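Local coordinates for pesticidal crystal protein Cry2Aa (Bacillus thuringiensis serovar kurstaki, PDB 1I5P) that kills dipteran and lepidopteran larvae by binding to their midgut epithelial cells and promoting colloid-osmotic lysis, at residues 249-261 with 511-523. Residues are numbered along the deposited sequence; the frame is centred on the assembly and turned at random.
Sequences FLNVFEYVSIWSL and FISEKFGNQGDSL
Phe516 meets one face of the Phe253 ring off-centre, toward the rim, with its CB 3.5 Å from Phe253 CD2; Val252 CG1 sits over the centre of the opposite face. The two side chains run side by side, but their ring planes are inclined at 48°, an oblique pair. Phe249 comes at Phe516 roughly at right angles, its CZ 3.8 Å from Phe516 CD2; one face of the Phe249 ring rests on Phe253 CB, and Lys515 O lies at its edge, in plane. Further along the helix, Val256 CG1 and Ser257 meet the bare backbone of Gly517. With its OG beside the backbone N (chi1 -71°), Ser257 faces the loop and accepts a nearly straight bond from Gln519 N (3.1 Å, 164°). Gln519 bends at chi2, bringing CD to 3.5 Å from Ser257 CB. One water lies within hydrogen-bonding distance of Ser257 O and Gly517 O; another links Gly517 O to Ser260 OG. The Asp582 carboxylate accepts from Phe516 N and Gly517 N. This seats the last helix of the N-terminal bundle on a hairpin loop of the C-terminal beta sandwich. One direct hydrogen bond fixes this buried joint, backed by phenylalanine packing and bridging water.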
ATOM      1  N   PHE A 249       0.795  -8.317  -1.850  1.00 11.41           N
ATOM      2  CA  PHE A 249       0.075  -7.053  -1.783  1.00 14.43           C
ATOM      3  C   PHE A 249      -0.129  -6.470  -3.184  1.00 14.63           C
ATOM      4  O   PHE A 249      -1.167  -5.881  -3.472  1.00 17.17           O
ATOM      5  CB  PHE A 249       0.810  -6.067  -0.876  1.00 14.07           C
ATOM      6  CG  PHE A 249       0.264  -6.032   0.526  1.00 15.15           C
ATOM      7  CD1 PHE A 249       0.425  -7.123   1.378  1.00 15.09           C
ATOM      8  CD2 PHE A 249      -0.466  -4.935   0.976  1.00 17.00           C
ATOM      9  CE1 PHE A 249      -0.129  -7.124   2.653  1.00 15.46           C
ATOM     10  CE2 PHE A 249      -1.028  -4.922   2.254  1.00 17.16           C
ATOM     11  CZ  PHE A 249      -0.860  -6.021   3.096  1.00 18.26           C
ATOM     12  N   LEU A 250       0.849  -6.654  -4.063  1.00 13.45           N
ATOM     13  CA  LEU A 250       0.736  -6.143  -5.426  1.00 14.49           C
ATOM     14  C   LEU A 250      -0.158  -7.019  -6.300  1.00 15.31           C
ATOM     15  O   LEU A 250      -0.886  -6.515  -7.156  1.00 13.50           O
ATOM     16  CB  LEU A 250       2.120  -6.038  -6.067  1.00 13.57           C
ATOM     17  CG  LEU A 250       2.989  -4.859  -5.616  1.00 11.96           C
ATOM     18  CD1 LEU A 250       4.374  -4.979  -6.229  1.00  9.54           C
ATOM     19  CD2 LEU A 250       2.327  -3.555  -6.033  1.00 11.70           C
ATOM     20  N   ASN A 251      -0.100  -8.328  -6.065  1.00 14.00           N
ATOM     21  CA  ASN A 251      -0.872  -9.307  -6.824  1.00 12.32           C
ATOM     22  C   ASN A 251      -2.262  -9.569  -6.278  1.00 11.85           C
ATOM     23  O   ASN A 251      -3.143 -10.027  -7.009  1.00 12.57           O
ATOM     24  CB  ASN A 251      -0.134 -10.649  -6.856  1.00 10.89           C
ATOM     25  CG  ASN A 251       0.835 -10.754  -7.998  1.00 11.26           C
ATOM     26  OD1 ASN A 251       0.444 -11.037  -9.131  1.00 13.50           O
ATOM     27  ND2 ASN A 251       2.113 -10.520  -7.715  1.00 11.00           N
ATOM     28  N   VAL A 252      -2.460  -9.292  -4.994  1.00 11.06           N
ATOM     29  CA  VAL A 252      -3.738  -9.581  -4.371  1.00 11.74           C
ATOM     30  C   VAL A 252      -4.414  -8.504  -3.529  1.00 12.00           C
ATOM     31  O   VAL A 252      -5.562  -8.152  -3.779  1.00 11.35           O
ATOM     32  CB  VAL A 252      -3.616 -10.855  -3.489  1.00 10.34           C
ATOM     33  CG1 VAL A 252      -4.953 -11.163  -2.815  1.00  6.95           C
ATOM     34  CG2 VAL A 252      -3.149 -12.037  -4.339  1.00  6.97           C
ATOM     35  N   PHE A 253      -3.718  -7.972  -2.535  1.00 11.75           N
ATOM     36  CA  PHE A 253      -4.367  -7.013  -1.654  1.00 12.38           C
ATOM     37  C   PHE A 253      -4.637  -5.602  -2.128  1.00 13.42           C
ATOM     38  O   PHE A 253      -5.451  -4.895  -1.522  1.00 15.27           O
ATOM     39  CB  PHE A 253      -3.671  -7.048  -0.296  1.00 10.91           C
ATOM     40  CG  PHE A 253      -3.741  -8.401   0.339  1.00 12.28           C
ATOM     41  CD1 PHE A 253      -2.650  -9.259   0.303  1.00 13.72           C
ATOM     42  CD2 PHE A 253      -4.954  -8.877   0.837  1.00 12.08           C
ATOM     43  CE1 PHE A 253      -2.766 -10.578   0.743  1.00 16.48           C
ATOM     44  CE2 PHE A 253      -5.082 -10.185   1.276  1.00 12.54           C
ATOM     45  CZ  PHE A 253      -3.988 -11.039   1.228  1.00 15.76           C
ATOM     46  N   GLU A 254      -3.983  -5.183  -3.205  1.00 11.69           N
ATOM     47  CA  GLU A 254      -4.265  -3.864  -3.754  1.00 13.07           C
ATOM     48  C   GLU A 254      -5.703  -3.969  -4.238  1.00 11.75           C
ATOM     49  O   GLU A 254      -6.481  -3.023  -4.148  1.00 11.80           O
ATOM     50  CB  GLU A 254      -3.345  -3.566  -4.935  1.00 15.03           C
ATOM     51  CG  GLU A 254      -2.139  -2.742  -4.558  1.00 21.86           C
ATOM     52  CD  GLU A 254      -2.522  -1.360  -4.055  1.00 27.09           C
ATOM     53  OE1 GLU A 254      -1.996  -0.951  -2.998  1.00 27.08           O
ATOM     54  OE2 GLU A 254      -3.345  -0.684  -4.717  1.00 28.70           O
ATOM     55  N   TYR A 255      -6.054  -5.153  -4.734  1.00 10.75           N
ATOM     56  CA  TYR A 255      -7.400  -5.408  -5.232  1.00 10.55           C
ATOM     57  C   TYR A 255      -8.387  -5.552  -4.087  1.00 10.77           C
ATOM     58  O   TYR A 255      -9.472  -4.982  -4.122  1.00 13.19           O
ATOM     59  CB  TYR A 255      -7.405  -6.671  -6.095  1.00  9.93           C
ATOM     60  CG  TYR A 255      -6.415  -6.594  -7.233  1.00 13.42           C
ATOM     61  CD1 TYR A 255      -5.387  -7.528  -7.361  1.00 12.92           C
ATOM     62  CD2 TYR A 255      -6.495  -5.568  -8.172  1.00 14.84           C
ATOM     63  CE1 TYR A 255      -4.456  -7.433  -8.404  1.00 17.17           C
ATOM     64  CE2 TYR A 255      -5.576  -5.466  -9.214  1.00 16.52           C
ATOM     65  CZ  TYR A 255      -4.564  -6.395  -9.326  1.00 16.58           C
ATOM     66  OH  TYR A 255      -3.669  -6.279 -10.365  1.00 15.25           O
ATOM     67  N   VAL A 256      -8.020  -6.315  -3.068  1.00 11.77           N
ATOM     68  CA  VAL A 256      -8.917  -6.485  -1.938  1.00 12.37           C
ATOM     69  C   VAL A 256      -9.276  -5.116  -1.367  1.00 13.29           C
ATOM     70  O   VAL A 256     -10.424  -4.878  -0.995  1.00 15.55           O
ATOM     71  CB  VAL A 256      -8.275  -7.340  -0.834  1.00 10.74           C
ATOM     72  CG1 VAL A 256      -9.239  -7.468   0.334  1.00 10.17           C
ATOM     73  CG2 VAL A 256      -7.925  -8.721  -1.382  1.00 10.94           C
ATOM     74  N   SER A 257      -8.292  -4.220  -1.320  1.00 12.62           N
ATOM     75  CA  SER A 257      -8.493  -2.866  -0.797  1.00 14.03           C
ATOM     76  C   SER A 257      -9.383  -1.988  -1.680  1.00 14.90           C
ATOM     77  O   SER A 257     -10.001  -1.036  -1.194  1.00 12.60           O
ATOM     78  CB  SER A 257      -7.151  -2.168  -0.613  1.00 13.50           C
ATOM     79  OG  SER A 257      -6.431  -2.733   0.471  1.00 18.82           O
ATOM     80  N   ILE A 258      -9.444  -2.285  -2.975  1.00 13.35           N
ATOM     81  CA  ILE A 258     -10.287  -1.479  -3.839  1.00 14.06           C
ATOM     82  C   ILE A 258     -11.709  -2.033  -3.931  1.00 13.37           C
ATOM     83  O   ILE A 258     -12.652  -1.273  -4.151  1.00 12.71           O
ATOM     84  CB  ILE A 258      -9.687  -1.334  -5.264  1.00 12.28           C
ATOM     85  CG1 ILE A 258     -10.329  -0.140  -5.973  1.00 15.22           C
ATOM     86  CG2 ILE A 258      -9.914  -2.609  -6.067  1.00 13.30           C
ATOM     87  CD1 ILE A 258     -10.004   1.206  -5.343  1.00 11.99           C
ATOM     88  N   TRP A 259     -11.872  -3.342  -3.739  1.00 11.12           N
ATOM     89  CA  TRP A 259     -13.201  -3.956  -3.825  1.00 11.19           C
ATOM     90  C   TRP A 259     -14.219  -3.339  -2.867  1.00 12.22           C
ATOM     91  O   TRP A 259     -15.345  -3.040  -3.262  1.00 13.19           O
ATOM     92  CB  TRP A 259     -13.125  -5.458  -3.552  1.00  9.88           C
ATOM     93  CG  TRP A 259     -12.284  -6.224  -4.522  1.00 12.26           C
ATOM     94  CD1 TRP A 259     -11.919  -5.840  -5.786  1.00 13.00           C
ATOM     95  CD2 TRP A 259     -11.714  -7.517  -4.316  1.00 13.23           C
ATOM     96  NE1 TRP A 259     -11.152  -6.819  -6.374  1.00 13.67           N
ATOM     97  CE2 TRP A 259     -11.009  -7.860  -5.494  1.00 15.33           C
ATOM     98  CE3 TRP A 259     -11.726  -8.425  -3.248  1.00 12.21           C
ATOM     99  CZ2 TRP A 259     -10.325  -9.068  -5.634  1.00 14.86           C
ATOM    100  CZ3 TRP A 259     -11.046  -9.628  -3.388  1.00 14.08           C
ATOM    101  CH2 TRP A 259     -10.353  -9.936  -4.572  1.00 13.40           C
ATOM    102  N   SER A 260     -13.821  -3.159  -1.611  1.00 10.50           N
ATOM    103  CA  SER A 260     -14.719  -2.592  -0.618  1.00 13.40           C
ATOM    104  C   SER A 260     -14.937  -1.099  -0.842  1.00 12.30           C
ATOM    105  O   SER A 260     -15.611  -0.441  -0.050  1.00 14.24           O
ATOM    106  CB  SER A 260     -14.191  -2.857   0.800  1.00  7.86           C
ATOM    107  OG  SER A 260     -12.905  -2.300   0.989  1.00 13.81           O
ATOM    108  N   LEU A 261     -14.353  -0.566  -1.916  1.00 12.35           N
ATOM    109  CA  LEU A 261     -14.527   0.847  -2.258  1.00 13.01           C
ATOM    110  C   LEU A 261     -15.304   0.966  -3.568  1.00 13.24           C
ATOM    111  O   LEU A 261     -15.632   2.066  -4.000  1.00 14.78           O
ATOM    112  CB  LEU A 261     -13.170   1.561  -2.379  1.00 11.74           C
ATOM    113  CG  LEU A 261     -12.408   1.729  -1.056  1.00 10.49           C
ATOM    114  CD1 LEU A 261     -11.085   2.423  -1.313  1.00  7.69           C
ATOM    115  CD2 LEU A 261     -13.258   2.522  -0.054  1.00  6.96           C
ATOM    116  N   PHE A 511      -1.882   2.293  18.665  1.00 17.02           N
ATOM    117  CA  PHE A 511      -1.024   1.483  17.807  1.00 17.75           C
ATOM    118  C   PHE A 511      -1.477   1.385  16.358  1.00 17.24           C
ATOM    119  O   PHE A 511      -2.658   1.501  16.047  1.00 16.49           O
ATOM    120  CB  PHE A 511      -0.915   0.058  18.370  1.00 16.70           C
ATOM    121  CG  PHE A 511      -0.474   0.001  19.804  1.00 15.72           C
ATOM    122  CD1 PHE A 511      -1.365   0.300  20.831  1.00 15.00           C
ATOM    123  CD2 PHE A 511       0.841  -0.318  20.126  1.00 13.21           C
ATOM    124  CE1 PHE A 511      -0.954   0.280  22.160  1.00 17.86           C
ATOM    125  CE2 PHE A 511       1.265  -0.340  21.455  1.00 16.76           C
ATOM    126  CZ  PHE A 511       0.363  -0.037  22.476  1.00 12.10           C
ATOM    127  N   ILE A 512      -0.512   1.165  15.475  1.00 17.76           N
ATOM    128  CA  ILE A 512      -0.811   0.988  14.065  1.00 17.04           C
ATOM    129  C   ILE A 512      -1.100  -0.500  13.946  1.00 15.70           C
ATOM    130  O   ILE A 512      -0.328  -1.319  14.432  1.00 16.23           O
ATOM    131  CB  ILE A 512       0.393   1.383  13.187  1.00 16.10           C
ATOM    132  CG1 ILE A 512       0.673   2.879  13.364  1.00 16.13           C
ATOM    133  CG2 ILE A 512       0.111   1.057  11.725  1.00 15.91           C
ATOM    134  CD1 ILE A 512       1.867   3.389  12.585  1.00 16.70           C
ATOM    135  N   SER A 513      -2.227  -0.841  13.330  1.00 15.08           N
ATOM    136  CA  SER A 513      -2.634  -2.230  13.179  1.00 14.91           C
ATOM    137  C   SER A 513      -2.757  -2.645  11.712  1.00 14.67           C
ATOM    138  O   SER A 513      -3.549  -2.088  10.954  1.00 14.67           O
ATOM    139  CB  SER A 513      -3.968  -2.452  13.900  1.00 15.51           C
ATOM    140  OG  SER A 513      -4.421  -3.788  13.768  1.00 19.09           O
ATOM    141  N   GLU A 514      -1.961  -3.634  11.333  1.00 13.73           N
ATOM    142  CA  GLU A 514      -1.929  -4.165   9.975  1.00 15.39           C
ATOM    143  C   GLU A 514      -3.309  -4.492   9.388  1.00 14.56           C
ATOM    144  O   GLU A 514      -4.175  -5.040  10.076  1.00 11.39           O
ATOM    145  CB  GLU A 514      -1.039  -5.417   9.967  1.00 17.20           C
ATOM    146  CG  GLU A 514      -1.185  -6.305   8.749  1.00 21.30           C
ATOM    147  CD  GLU A 514      -0.115  -7.382   8.677  1.00 20.85           C
ATOM    148  OE1 GLU A 514      -0.065  -8.241   9.585  1.00 20.14           O
ATOM    149  OE2 GLU A 514       0.674  -7.372   7.708  1.00 17.84           O
ATOM    150  N   LYS A 515      -3.505  -4.131   8.117  1.00 12.44           N
ATOM    151  CA  LYS A 515      -4.750  -4.410   7.397  1.00 12.02           C
ATOM    152  C   LYS A 515      -4.419  -4.902   5.990  1.00 12.49           C
ATOM    153  O   LYS A 515      -3.391  -4.538   5.428  1.00 12.08           O
ATOM    154  CB  LYS A 515      -5.626  -3.155   7.316  1.00 14.22           C
ATOM    155  CG  LYS A 515      -6.179  -2.714   8.661  1.00 12.75           C
ATOM    156  CD  LYS A 515      -7.063  -3.799   9.255  1.00 15.68           C
ATOM    157  CE  LYS A 515      -7.426  -3.489  10.699  1.00 16.55           C
ATOM    158  NZ  LYS A 515      -6.213  -3.453  11.565  1.00 16.53           N
ATOM    159  N   PHE A 516      -5.288  -5.728   5.419  1.00 14.75           N
ATOM    160  CA  PHE A 516      -5.037  -6.266   4.085  1.00 15.74           C
ATOM    161  C   PHE A 516      -5.931  -5.684   2.998  1.00 14.46           C
ATOM    162  O   PHE A 516      -5.551  -5.672   1.830  1.00 13.80           O
ATOM    163  CB  PHE A 516      -5.165  -7.794   4.107  1.00 16.40           C
ATOM    164  CG  PHE A 516      -4.327  -8.451   5.168  1.00 18.96           C
ATOM    165  CD1 PHE A 516      -4.904  -8.887   6.356  1.00 19.32           C
ATOM    166  CD2 PHE A 516      -2.954  -8.594   4.998  1.00 20.57           C
ATOM    167  CE1 PHE A 516      -4.127  -9.457   7.365  1.00 20.26           C
ATOM    168  CE2 PHE A 516      -2.165  -9.163   6.004  1.00 21.23           C
ATOM    169  CZ  PHE A 516      -2.756  -9.594   7.189  1.00 18.16           C
ATOM    170  N   GLY A 517      -7.112  -5.205   3.379  1.00 13.65           N
ATOM    171  CA  GLY A 517      -8.013  -4.624   2.396  1.00 14.31           C
ATOM    172  C   GLY A 517      -8.526  -3.267   2.838  1.00 13.95           C
ATOM    173  O   GLY A 517      -9.695  -2.943   2.630  1.00 17.64           O
ATOM    174  N   ASN A 518      -7.648  -2.465   3.435  1.00 13.43           N
ATOM    175  CA  ASN A 518      -8.022  -1.151   3.950  1.00 12.46           C
ATOM    176  C   ASN A 518      -7.190   0.008   3.386  1.00 11.34           C
ATOM    177  O   ASN A 518      -7.173   1.100   3.962  1.00 11.61           O
ATOM    178  CB  ASN A 518      -7.896  -1.173   5.478  1.00 12.66           C
ATOM    179  CG  ASN A 518      -8.399   0.097   6.134  1.00 13.77           C
ATOM    180  OD1 ASN A 518      -9.558   0.474   5.975  1.00 14.44           O
ATOM    181  ND2 ASN A 518      -7.524   0.764   6.884  1.00 11.39           N
ATOM    182  N   GLN A 519      -6.515  -0.221   2.262  1.00  9.42           N
ATOM    183  CA  GLN A 519      -5.667   0.805   1.646  1.00 11.12           C
ATOM    184  C   GLN A 519      -4.656   1.331   2.662  1.00 11.14           C
ATOM    185  O   GLN A 519      -4.367   2.524   2.716  1.00 12.25           O
ATOM    186  CB  GLN A 519      -6.510   1.967   1.111  1.00  8.67           C
ATOM    187  CG  GLN A 519      -7.508   1.588   0.022  1.00  9.37           C
ATOM    188  CD  GLN A 519      -6.854   1.205  -1.300  1.00 10.04           C
ATOM    189  OE1 GLN A 519      -7.542   0.878  -2.267  1.00  8.82           O
ATOM    190  NE2 GLN A 519      -5.525   1.251  -1.348  1.00  7.97           N
ATOM    191  N   GLY A 520      -4.114   0.425   3.464  1.00 11.62           N
ATOM    192  CA  GLY A 520      -3.142   0.814   4.468  1.00 10.32           C
ATOM    193  C   GLY A 520      -3.561   0.315   5.830  1.00 11.05           C
ATOM    194  O   GLY A 520      -4.655  -0.220   5.982  1.00 12.36           O
ATOM    195  N   ASP A 521      -2.706   0.489   6.831  1.00 10.66           N
ATOM    196  CA  ASP A 521      -3.041   0.015   8.167  1.00 10.37           C
ATOM    197  C   ASP A 521      -3.998   0.953   8.889  1.00 11.71           C
ATOM    198  O   ASP A 521      -4.244   2.077   8.449  1.00 11.12           O
ATOM    199  CB  ASP A 521      -1.767  -0.190   8.999  1.00  8.29           C
ATOM    200  CG  ASP A 521      -0.840  -1.234   8.396  1.00 11.91           C
ATOM    201  OD1 ASP A 521      -1.329  -2.091   7.620  1.00 12.21           O
ATOM    202  OD2 ASP A 521       0.376  -1.207   8.701  1.00 14.68           O
ATOM    203  N   SER A 522      -4.549   0.472   9.998  1.00 12.15           N
ATOM    204  CA  SER A 522      -5.482   1.263  10.783  1.00 13.67           C
ATOM    205  C   SER A 522      -4.827   1.787  12.057  1.00 14.21           C
ATOM    206  O   SER A 522      -3.723   1.369  12.427  1.00 12.23           O
ATOM    207  CB  SER A 522      -6.719   0.430  11.144  1.00 14.54           C
ATOM    208  OG  SER A 522      -6.376  -0.666  11.980  1.00 13.09           O
ATOM    209  N   LEU A 523      -5.515   2.717  12.712  1.00 14.72           N
ATOM    210  CA  LEU A 523      -5.033   3.301  13.953  1.00 16.40           C
ATOM    211  C   LEU A 523      -5.927   2.731  15.053  1.00 17.39           C
ATOM    212  O   LEU A 523      -7.135   2.979  15.076  1.00 15.52           O
ATOM    213  CB  LEU A 523      -5.151   4.830  13.895  1.00 17.86           C
ATOM    214  CG  LEU A 523      -4.107   5.650  14.659  1.00 22.50           C
ATOM    215  CD1 LEU A 523      -2.697   5.241  14.229  1.00 18.44           C
ATOM    216  CD2 LEU A 523      -4.339   7.143  14.397  1.00 20.39           C
TER
HETATM  217  O   HOH W   1     -10.229  -0.368   1.329  1.00  9.01           O
HETATM  218  O   HOH W   2     -11.912  -4.199   2.871  1.00 12.25           O